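Local coordinates for periplasmic oligopeptide-binding protein (Burkholderia pseudomallei, PDB 3ZS6) that probably binds oligopeptides in the periplasm and delivers them to an ABC transporter for uptake, at residues D6-V11 / T212-E217; P12-S17 / W186-R191; R191-K196 / I208-Y213. All coordinates share one frame; numbering follows the deposited sequence.

Contact 1 (D6-V11 / T212-E217)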
loop_
_atom_site.group_PDB
_atom_site.type_symbol
_atom_site.label_atom_id
_atom_site.label_comp_id
_atom_site.label_asym_id
_atom_site.label_seq_id
_atom_site.Cartn_x
_atom_site.Cartn_y
_atom_site.Cartn_z
ATOM N N ASP A 6 0.680 20.548 -18.021
ATOM C CA ASP A 6 -0.117 20.415 -16.805
ATOM C C ASP A 6 -0.702 19.017 -16.766
ATOM O O ASP A 6 -1.267 18.547 -17.753
ATOM C CB ASP A 6 -1.280 21.414 -16.780
ATOM C CG ASP A 6 -0.820 22.858 -16.709
ATOM O OD1 ASP A 6 0.372 23.100 -16.447
ATOM O OD2 ASP A 6 -1.660 23.760 -16.904
ATOM N N LEU A 7 -0.592 18.363 -15.618
ATOM C CA LEU A 7 -1.152 17.026 -15.460
ATOM C C LEU A 7 -2.156 17.010 -14.320
ATOM O O LEU A 7 -1.870 17.516 -13.236
ATOM C CB LEU A 7 -0.040 16.021 -15.178
ATOM C CG LEU A 7 -0.499 14.569 -15.007
ATOM C CD1 LEU A 7 -0.946 14.000 -16.350
ATOM C CD2 LEU A 7 0.636 13.751 -14.408
ATOM N N THR A 8 -3.327 16.428 -14.571
ATOM C CA THR A 8 -4.359 16.280 -13.550
ATOM C C THR A 8 -4.638 14.796 -13.322
ATOM O O THR A 8 -5.040 14.082 -14.252
ATOM C CB THR A 8 -5.661 16.988 -13.966
ATOM O OG1 THR A 8 -5.407 18.383 -14.140
ATOM C CG2 THR A 8 -6.751 16.806 -12.905
ATOM N N ARG A 9 -4.414 14.339 -12.090
ATOM C CA ARG A 9 -4.560 12.925 -11.737
ATOM C C ARG A 9 -5.670 12.752 -10.703
ATOM O O ARG A 9 -5.766 13.535 -9.758
ATOM C CB ARG A 9 -3.247 12.377 -11.147
ATOM C CG ARG A 9 -2.003 12.633 -12.012
ATOM C CD ARG A 9 -0.708 12.282 -11.248
ATOM N NE ARG A 9 -0.642 10.865 -10.880
ATOM C CZ ARG A 9 0.481 10.155 -10.808
ATOM N NH1 ARG A 9 1.652 10.732 -11.070
ATOM N NH2 ARG A 9 0.432 8.861 -10.477
ATOM N N GLN A 10 -6.493 11.721 -10.871
ATOM C CA GLN A 10 -7.577 11.453 -9.919
ATOM C C GLN A 10 -7.127 10.430 -8.881
ATOM O O GLN A 10 -6.567 9.385 -9.229
ATOM C CB GLN A 10 -8.838 10.954 -10.637
ATOM C CG GLN A 10 -9.990 10.538 -9.684
ATOM C CD GLN A 10 -10.329 9.042 -9.737
ATOM O OE1 GLN A 10 -10.176 8.386 -10.769
ATOM N NE2 GLN A 10 -10.820 8.511 -8.622
ATOM N N VAL A 11 -7.353 10.741 -7.606
ATOM C CA VAL A 11 -7.097 9.777 -6.529
ATOM C C VAL A 11 -8.409 9.358 -5.842
ATOM O O VAL A 11 -9.388 10.107 -5.857
ATOM C CB VAL A 11 -6.056 10.302 -5.517
ATOM C CG1 VAL A 11 -4.655 10.352 -6.164
ATOM C CG2 VAL A 11 -6.460 11.673 -4.989
ATOM N N THR A 212 -1.994 18.428 -10.527
ATOM C CA THR A 212 -3.193 18.619 -9.738
ATOM C C THR A 212 -3.751 17.245 -9.356
ATOM O O THR A 212 -3.967 16.396 -10.228
ATOM C CB THR A 212 -4.252 19.397 -10.543
ATOM O OG1 THR A 212 -3.773 20.721 -10.817
ATOM C CG2 THR A 212 -5.573 19.477 -9.780
ATOM N N TYR A 213 -3.956 17.025 -8.058
ATOM C CA TYR A 213 -4.574 15.795 -7.555
ATOM C C TYR A 213 -6.009 16.059 -7.080
ATOM O O TYR A 213 -6.234 16.869 -6.169
ATOM C CB TYR A 213 -3.755 15.190 -6.404
ATOM C CG TYR A 213 -2.509 14.455 -6.851
ATOM C CD1 TYR A 213 -2.591 13.170 -7.364
ATOM C CD2 TYR A 213 -1.250 15.041 -6.753
ATOM C CE1 TYR A 213 -1.454 12.488 -7.790
ATOM C CE2 TYR A 213 -0.107 14.364 -7.174
ATOM C CZ TYR A 213 -0.220 13.086 -7.691
ATOM O OH TYR A 213 0.904 12.392 -8.114
ATOM N N LEU A 214 -6.971 15.369 -7.684
ATOM C CA LEU A 214 -8.380 15.518 -7.305
ATOM C C LEU A 214 -8.902 14.249 -6.641
ATOM O O LEU A 214 -8.928 13.189 -7.266
ATOM C CB LEU A 214 -9.246 15.809 -8.538
ATOM C CG LEU A 214 -8.820 16.965 -9.444
ATOM C CD1 LEU A 214 -9.765 17.070 -10.659
ATOM C CD2 LEU A 214 -8.818 18.252 -8.639
ATOM N N PRO A 215 -9.310 14.347 -5.370
ATOM C CA PRO A 215 -9.969 13.216 -4.704
ATOM C C PRO A 215 -11.380 13.043 -5.232
ATOM O O PRO A 215 -12.231 13.928 -5.038
ATOM C CB PRO A 215 -10.020 13.654 -3.235
ATOM C CG PRO A 215 -10.019 15.153 -3.301
ATOM C CD PRO A 215 -9.124 15.493 -4.465
ATOM N N ILE A 216 -11.620 11.923 -5.902
ATOM C CA ILE A 216 -12.940 11.599 -6.437
ATOM C C ILE A 216 -13.275 10.170 -6.024
ATOM O O ILE A 216 -12.613 9.224 -6.462
ATOM C CB ILE A 216 -12.937 11.658 -7.976
ATOM C CG1 ILE A 216 -12.411 13.013 -8.470
ATOM C CG2 ILE A 216 -14.330 11.380 -8.532
ATOM C CD1 ILE A 216 -13.407 14.145 -8.320
ATOM N N GLU A 217 -14.305 10.006 -5.204
ATOM C CA GLU A 217 -14.591 8.706 -4.616
ATOM C C GLU A 217 -15.269 7.764 -5.597
ATOM O O GLU A 217 -15.071 6.554 -5.545
ATOM C CB GLU A 217 -15.456 8.874 -3.360
ATOM C CG GLU A 217 -14.810 9.759 -2.288
ATOM C CD GLU A 217 -14.777 11.241 -2.677
ATOM O OE1 GLU A 217 -15.482 11.634 -3.636
ATOM O OE2 GLU A 217 -14.043 12.016 -2.020
HETATM O O HOH W 1 -2.508 20.440 -13.173
#
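The carbonyl oxygen of Leu-7 is gripped twice, first by Thr-212 N, which donates to Leu-7 O over 2.9 Å. A water also donates to it, the water oxygen lying 3.0 Å from Leu-7 O. The same water oxygen is hydrogen-bonded to Thr-212 OG1 at 2.7 Å. The bond from Thr-212 N belongs to a parallel beta ladder between strand 6-11, at one edge of a four-stranded mixed sheet, and strand 210-215. Arg-9 N follows onto Thr-212 O, Leu-214 N onto Arg-9 O, Val-11 N onto Leu-214 O and Ile-216 N onto Val-11 O, each strand giving and taking in turn. The side chains of Thr-8, Gln-10, Thr-212 and Leu-214 emerge on one face, those of Arg-9, Val-11, Tyr-213 and Pro-215 on the other. Arg-9 and Tyr-213 run side by side. A bend at chi3 (62°) turns the guanidinium over the phenol end, where Tyr-213 OH sits above one face and the two planes lie 37° apart. No hydrogen bond joins them; Arg-9 is held by Ser-499, the carbonyl of Arg-497 and a cation-pi contact with Tyr-233, while Tyr-213 OH bonds to Asp-34 of helix 26-35. Val-11 CG1 meets the same ring obliquely, 3.7 Å from Tyr-213 CD1. On the other face, Thr-8 CG2 touches Leu-214 CD1 at 3.8 Å. Gln-10 bends at chi2 to bring its amide across Ile-216, with OE1 taken by Tyr-235 N. Gln-10 NE2 makes a weak bond to Ile-216 O at 2.9 Å, its N-H bent to 129°, while Gln-10 CG packs 3.6 Å from Ile-216 CB.

Contact 2 (P12-S17 / W186-R191)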
loop_
_atom_site.group_PDB
_atom_site.type_symbol
_atom_site.label_atom_id
_atom_site.label_comp_id
_atom_site.label_asym_id
_atom_site.label_seq_id
_atom_site.Cartn_x
_atom_site.Cartn_y
_atom_site.Cartn_z
ATOM N N PRO A 12 -8.436 8.149 -5.249
ATOM C CA PRO A 12 -9.700 7.552 -4.784
ATOM C C PRO A 12 -10.272 8.174 -3.505
ATOM O O PRO A 12 -11.416 7.888 -3.156
ATOM C CB PRO A 12 -9.325 6.083 -4.540
ATOM C CG PRO A 12 -7.844 6.138 -4.199
ATOM C CD PRO A 12 -7.291 7.232 -5.091
ATOM N N ALA A 13 -9.500 9.014 -2.822
ATOM C CA ALA A 13 -9.957 9.610 -1.568
ATOM C C ALA A 13 -9.032 10.749 -1.136
ATOM O O ALA A 13 -7.940 10.906 -1.691
ATOM C CB ALA A 13 -10.028 8.547 -0.474
ATOM N N GLU A 14 -9.474 11.545 -0.163
ATOM C CA GLU A 14 -8.624 12.577 0.436
ATOM C C GLU A 14 -7.433 11.918 1.120
ATOM O O GLU A 14 -7.598 10.941 1.863
ATOM C CB GLU A 14 -9.416 13.402 1.454
ATOM C CG GLU A 14 -8.568 14.356 2.317
ATOM C CD GLU A 14 -7.956 15.504 1.518
ATOM O OE1 GLU A 14 -8.344 15.710 0.343
ATOM O OE2 GLU A 14 -7.075 16.195 2.068
ATOM N N VAL A 15 -6.237 12.447 0.867
ATOM C CA VAL A 15 -5.000 11.890 1.428
ATOM C C VAL A 15 -4.994 12.029 2.949
ATOM O O VAL A 15 -5.463 13.040 3.478
ATOM C CB VAL A 15 -3.749 12.596 0.830
ATOM C CG1 VAL A 15 -3.615 14.041 1.369
ATOM C CG2 VAL A 15 -2.488 11.785 1.103
ATOM N N GLU A 16 -4.459 11.027 3.651
ATOM C CA GLU A 16 -4.503 11.018 5.115
ATOM C C GLU A 16 -3.504 12.003 5.729
ATOM O O GLU A 16 -3.729 12.537 6.811
ATOM C CB GLU A 16 -4.276 9.602 5.679
ATOM C CG GLU A 16 -2.870 9.025 5.438
ATOM C CD GLU A 16 -2.691 8.432 4.046
ATOM O OE1 GLU A 16 -3.635 8.518 3.229
ATOM O OE2 GLU A 16 -1.608 7.863 3.771
ATOM N N SER A 17 -2.401 12.242 5.031
ATOM C CA SER A 17 -1.352 13.103 5.558
ATOM C C SER A 17 -0.339 13.354 4.458
ATOM O O SER A 17 -0.258 12.581 3.506
ATOM C CB SER A 17 -0.672 12.420 6.752
ATOM O OG SER A 17 0.440 13.151 7.240
ATOM N N TRP A 186 -3.625 23.097 -1.009
ATOM C CA TRP A 186 -4.189 21.887 -0.438
ATOM C C TRP A 186 -5.555 22.212 0.150
ATOM O O TRP A 186 -5.647 22.751 1.253
ATOM C CB TRP A 186 -3.270 21.325 0.650
ATOM C CG TRP A 186 -3.749 20.026 1.252
ATOM C CD1 TRP A 186 -4.875 19.324 0.912
ATOM C CD2 TRP A 186 -3.116 19.279 2.306
ATOM N NE1 TRP A 186 -4.977 18.186 1.684
ATOM C CE2 TRP A 186 -3.908 18.132 2.542
ATOM C CE3 TRP A 186 -1.954 19.465 3.067
ATOM C CZ2 TRP A 186 -3.577 17.179 3.510
ATOM C CZ3 TRP A 186 -1.620 18.510 4.022
ATOM C CH2 TRP A 186 -2.433 17.380 4.233
ATOM N N GLN A 187 -6.613 21.906 -0.597
ATOM C CA GLN A 187 -7.969 22.042 -0.075
ATOM C C GLN A 187 -8.558 20.652 0.111
ATOM O O GLN A 187 -8.872 19.972 -0.868
ATOM C CB GLN A 187 -8.842 22.872 -1.022
ATOM C CG GLN A 187 -8.303 24.274 -1.294
ATOM C CD GLN A 187 -9.206 25.074 -2.222
ATOM O OE1 GLN A 187 -10.431 25.056 -2.089
ATOM N NE2 GLN A 187 -8.601 25.766 -3.180
ATOM N N PRO A 188 -8.705 20.219 1.371
ATOM C CA PRO A 188 -9.115 18.836 1.660
ATOM C C PRO A 188 -10.423 18.468 0.974
ATOM O O PRO A 188 -11.367 19.251 1.002
ATOM C CB PRO A 188 -9.276 18.835 3.184
ATOM C CG PRO A 188 -8.310 19.879 3.648
ATOM C CD PRO A 188 -8.401 20.971 2.600
ATOM N N ASN A 189 -10.465 17.293 0.356
ATOM C CA ASN A 189 -11.659 16.830 -0.351
ATOM C C ASN A 189 -11.995 17.665 -1.575
ATOM O O ASN A 189 -13.078 17.551 -2.145
ATOM C CB ASN A 189 -12.860 16.792 0.584
ATOM C CG ASN A 189 -12.744 15.703 1.611
ATOM O OD1 ASN A 189 -12.698 15.968 2.812
ATOM N ND2 ASN A 189 -12.683 14.461 1.146
ATOM N N ASN A 190 -11.076 18.536 -1.956
ATOM C CA ASN A 190 -11.288 19.388 -3.109
ATOM C C ASN A 190 -10.153 19.220 -4.102
ATOM O O ASN A 190 -10.337 18.644 -5.168
ATOM C CB ASN A 190 -11.425 20.848 -2.681
ATOM C CG ASN A 190 -11.792 21.761 -3.831
ATOM O OD1 ASN A 190 -11.600 21.420 -4.994
ATOM N ND2 ASN A 190 -12.330 22.928 -3.509
ATOM N N ARG A 191 -8.976 19.715 -3.743
ATOM C CA ARG A 191 -7.824 19.577 -4.617
ATOM C C ARG A 191 -6.502 19.795 -3.907
ATOM O O ARG A 191 -6.429 20.465 -2.869
ATOM C CB ARG A 191 -7.933 20.569 -5.776
ATOM C CG ARG A 191 -8.181 21.987 -5.308
ATOM C CD ARG A 191 -7.148 22.953 -5.848
ATOM N NE ARG A 191 -7.598 23.643 -7.050
ATOM C CZ ARG A 191 -7.334 24.922 -7.314
ATOM N NH1 ARG A 191 -6.632 25.650 -6.455
ATOM N NH2 ARG A 191 -7.776 25.477 -8.436
HETATM O O HOH W 2 -7.216 17.465 -1.462
#
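Glu-14 meets Asn-189 and Trp-186 through its carboxylate, which reaches from the coil after strand 6-11 into the turn between strands 181-187 and 191-196. Its CG stands opposite the backbone N (chi1 170°) and the chain then bends at chi2 (68°), presenting each oxygen to a different donor. Glu-14 OE1 receives Asn-189 N at 2.6 Å along an almost straight N-H (178°), from well above the carboxylate plane. A water also donates to Glu-14 OE1, at 2.8 Å, and bridges it to Gln-187 O. Glu-14 OE2 offers its syn lone pair to Trp-186 NE1 at 2.9 Å; it lies at the indole edge, nearly in the ring plane, with carboxylate and ring close to coplanar. Two N-H groups and a water thus fix the carboxylate, probably favouring its charged form. Pro-188 packs against it, CB 3.6 Å from Glu-14 OE2, and Asn-189 ND2 lies 3.4 Å from Glu-14 CB. Next along, Val-15 sets CG1 3.8 Å from Trp-186 CZ2, approaching the ring obliquely. The carbonyl of Gln-187 accepts both Asn-190 N and Arg-191 N, while Gln-187 N donates to Arg-191 O. One residue is thus matched by two consecutive ones across the turn, the signature of a classic beta bulge in a tight beta hairpin, here held to the coil chiefly through the buried Glu-14 carboxylate.

Contact 3 (R191-K196 / I208-Y213)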
loop_
_atom_site.group_PDB
_atom_site.type_symbol
_atom_site.label_atom_id
_atom_site.label_comp_id
_atom_site.label_asym_id
_atom_site.label_seq_id
_atom_site.Cartn_x
_atom_site.Cartn_y
_atom_site.Cartn_z
ATOM N N ARG A 191 -8.976 19.715 -3.743
ATOM C CA ARG A 191 -7.824 19.577 -4.617
ATOM C C ARG A 191 -6.502 19.795 -3.907
ATOM O O ARG A 191 -6.429 20.465 -2.869
ATOM C CB ARG A 191 -7.933 20.569 -5.776
ATOM C CG ARG A 191 -8.181 21.987 -5.308
ATOM C CD ARG A 191 -7.148 22.953 -5.848
ATOM N NE ARG A 191 -7.598 23.643 -7.050
ATOM C CZ ARG A 191 -7.334 24.922 -7.314
ATOM N NH1 ARG A 191 -6.632 25.650 -6.455
ATOM N NH2 ARG A 191 -7.776 25.477 -8.436
ATOM N N ILE A 192 -5.460 19.206 -4.486
ATOM C CA ILE A 192 -4.085 19.512 -4.135
ATOM C C ILE A 192 -3.367 19.940 -5.412
ATOM O O ILE A 192 -3.486 19.282 -6.444
ATOM C CB ILE A 192 -3.378 18.305 -3.507
ATOM C CG1 ILE A 192 -3.666 18.248 -2.007
ATOM C CG2 ILE A 192 -1.861 18.364 -3.768
ATOM C CD1 ILE A 192 -3.174 16.974 -1.332
ATOM N N VAL A 193 -2.659 21.063 -5.354
ATOM C CA VAL A 193 -1.914 21.556 -6.515
ATOM C C VAL A 193 -0.435 21.711 -6.161
ATOM O O VAL A 193 -0.091 22.190 -5.074
ATOM C CB VAL A 193 -2.461 22.921 -7.030
ATOM C CG1 VAL A 193 -1.715 23.369 -8.285
ATOM C CG2 VAL A 193 -3.959 22.851 -7.292
ATOM N N MET A 194 0.437 21.309 -7.081
ATOM C CA MET A 194 1.881 21.443 -6.882
ATOM C C MET A 194 2.581 21.902 -8.157
ATOM O O MET A 194 2.115 21.630 -9.266
ATOM C CB MET A 194 2.501 20.142 -6.353
ATOM C CG MET A 194 2.361 18.938 -7.263
ATOM S SD MET A 194 2.884 17.368 -6.480
ATOM C CE MET A 194 1.691 17.154 -5.160
ATOM N N ALA A 195 3.703 22.598 -7.988
ATOM C CA ALA A 195 4.408 23.218 -9.108
ATOM C C ALA A 195 5.836 22.697 -9.198
ATOM O O ALA A 195 6.461 22.402 -8.174
ATOM C CB ALA A 195 4.419 24.728 -8.939
ATOM N N LYS A 196 6.355 22.592 -10.418
ATOM C CA LYS A 196 7.723 22.113 -10.606
ATOM C C LYS A 196 8.673 22.951 -9.747
ATOM O O LYS A 196 8.559 24.177 -9.697
ATOM C CB LYS A 196 8.132 22.188 -12.079
ATOM C CG LYS A 196 9.600 21.835 -12.343
ATOM C CD LYS A 196 9.950 21.953 -13.827
ATOM C CE LYS A 196 11.459 21.839 -14.045
ATOM N NZ LYS A 196 11.814 21.755 -15.495
ATOM N N ILE A 208 6.979 17.805 -16.701
ATOM C CA ILE A 208 5.675 18.234 -16.203
ATOM C C ILE A 208 5.835 19.391 -15.223
ATOM O O ILE A 208 6.589 19.290 -14.256
ATOM C CB ILE A 208 4.941 17.064 -15.522
ATOM C CG1 ILE A 208 4.712 15.940 -16.533
ATOM C CG2 ILE A 208 3.623 17.537 -14.888
ATOM C CD1 ILE A 208 3.721 16.285 -17.605
ATOM N N ARG A 209 5.140 20.496 -15.486
ATOM C CA ARG A 209 5.349 21.735 -14.726
ATOM C C ARG A 209 4.316 21.957 -13.622
ATOM O O ARG A 209 4.533 22.742 -12.702
ATOM C CB ARG A 209 5.375 22.952 -15.666
ATOM C CG ARG A 209 6.595 22.989 -16.583
ATOM C CD ARG A 209 6.714 24.304 -17.324
ATOM N NE ARG A 209 5.656 24.523 -18.310
ATOM C CZ ARG A 209 5.713 24.115 -19.579
ATOM N NH1 ARG A 209 6.773 23.436 -20.019
ATOM N NH2 ARG A 209 4.707 24.380 -20.413
ATOM N N LYS A 210 3.185 21.275 -13.720
ATOM C CA LYS A 210 2.147 21.428 -12.714
ATOM C C LYS A 210 1.378 20.130 -12.568
ATOM O O LYS A 210 0.993 19.513 -13.566
ATOM C CB LYS A 210 1.187 22.571 -13.084
ATOM C CG LYS A 210 0.007 22.692 -12.117
ATOM C CD LYS A 210 -0.650 24.064 -12.169
ATOM C CE LYS A 210 -1.829 24.096 -13.108
ATOM N NZ LYS A 210 -2.676 25.308 -12.845
ATOM N N VAL A 211 1.153 19.719 -11.325
ATOM C CA VAL A 211 0.361 18.529 -11.055
ATOM C C VAL A 211 -0.807 18.870 -10.136
ATOM O O VAL A 211 -0.634 19.528 -9.105
ATOM C CB VAL A 211 1.204 17.410 -10.401
ATOM C CG1 VAL A 211 0.379 16.132 -10.261
ATOM C CG2 VAL A 211 2.448 17.142 -11.208
ATOM N N THR A 212 -1.994 18.428 -10.527
ATOM C CA THR A 212 -3.193 18.619 -9.738
ATOM C C THR A 212 -3.751 17.245 -9.356
ATOM O O THR A 212 -3.967 16.396 -10.228
ATOM C CB THR A 212 -4.252 19.397 -10.543
ATOM O OG1 THR A 212 -3.773 20.721 -10.817
ATOM C CG2 THR A 212 -5.573 19.477 -9.780
ATOM N N TYR A 213 -3.956 17.025 -8.058
ATOM C CA TYR A 213 -4.574 15.795 -7.555
ATOM C C TYR A 213 -6.009 16.059 -7.080
ATOM O O TYR A 213 -6.234 16.869 -6.169
ATOM C CB TYR A 213 -3.755 15.190 -6.404
ATOM C CG TYR A 213 -2.509 14.455 -6.851
ATOM C CD1 TYR A 213 -2.591 13.170 -7.364
ATOM C CD2 TYR A 213 -1.250 15.041 -6.753
ATOM C CE1 TYR A 213 -1.454 12.488 -7.790
ATOM C CE2 TYR A 213 -0.107 14.364 -7.174
ATOM C CZ TYR A 213 -0.220 13.086 -7.691
ATOM O OH TYR A 213 0.904 12.392 -8.114
#
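The Tyr-213 ring receives Met-194 at its edge: the methyl CE lies near the ring plane, 3.9 Å from Tyr-213 CE2. Thr-30 and Ile-31 of helix 26-35 pack on the same tyrosine. Met-194 arrives there because its CG takes the crowded position between backbone N and carbonyl carbon (chi1 61°); the side chain rises from the sheet and its bend at chi3 (65°) turns CE back toward Tyr-213. On the way, Met-194 CG rests 3.7 Å from Val-211 CB, the two side chains lying alongside each other. Beyond them, Ile-192 and Tyr-213 meet more loosely, CB to CB. Asp-34 and Leu-35 touch Met-194, so this face of the sheet packs against helix 26-35. The face bearing Val-193, Ala-195, Lys-210 and Thr-212 makes more distant side-chain contacts: Val-193 CG2 comes to 4.1 Å from Thr-212 OG1, and Val-193 CG1 leans on the aliphatic part of Lys-210, also 4.1 Å from its CD. Two residue pairs exchange both backbone bonds, and Lys-196 N adds a fifth. Between Ile-192 and Tyr-213 the bond from Tyr-213 N to Ile-192 O is the shorter at 2.8 Å, and Met-194 and Val-211 form the second pair. Lys-196 N reaches Arg-209 O at 2.9 Å, and its extended side chain carries NZ to the carbonyls of Ala-203 and Val-206. These alternating hydrogen-bonded and non-hydrogen-bonded pairs form an antiparallel ladder, the central pair of strands of a four-stranded mixed sheet, joined through an irregular loop without helix or strand.

From the N terminus, strand 6-11 enters the sheet at once, and contact 1 pairs it with strand 210-215, closing a loop of some 200 residues. The coil that follows makes contact 2 with the turn after strand 181-187, a slightly shorter loop lying wholly within the first. Contact 3 opens where contact 2 ends, at Arg-191, and closes a much shorter loop back onto strand 210-215, sharing Thr-212 and Tyr-213 with contact 1. Pro-215 packs on Ala-13 and on the Asn-189 turn, and Ile-192 touches both Val-15 and Trp-186. Together the three contacts bind the N-terminal strand and coil to three later strands of one sheet, in the order 6-11, 210-215, 191-196, 181-187.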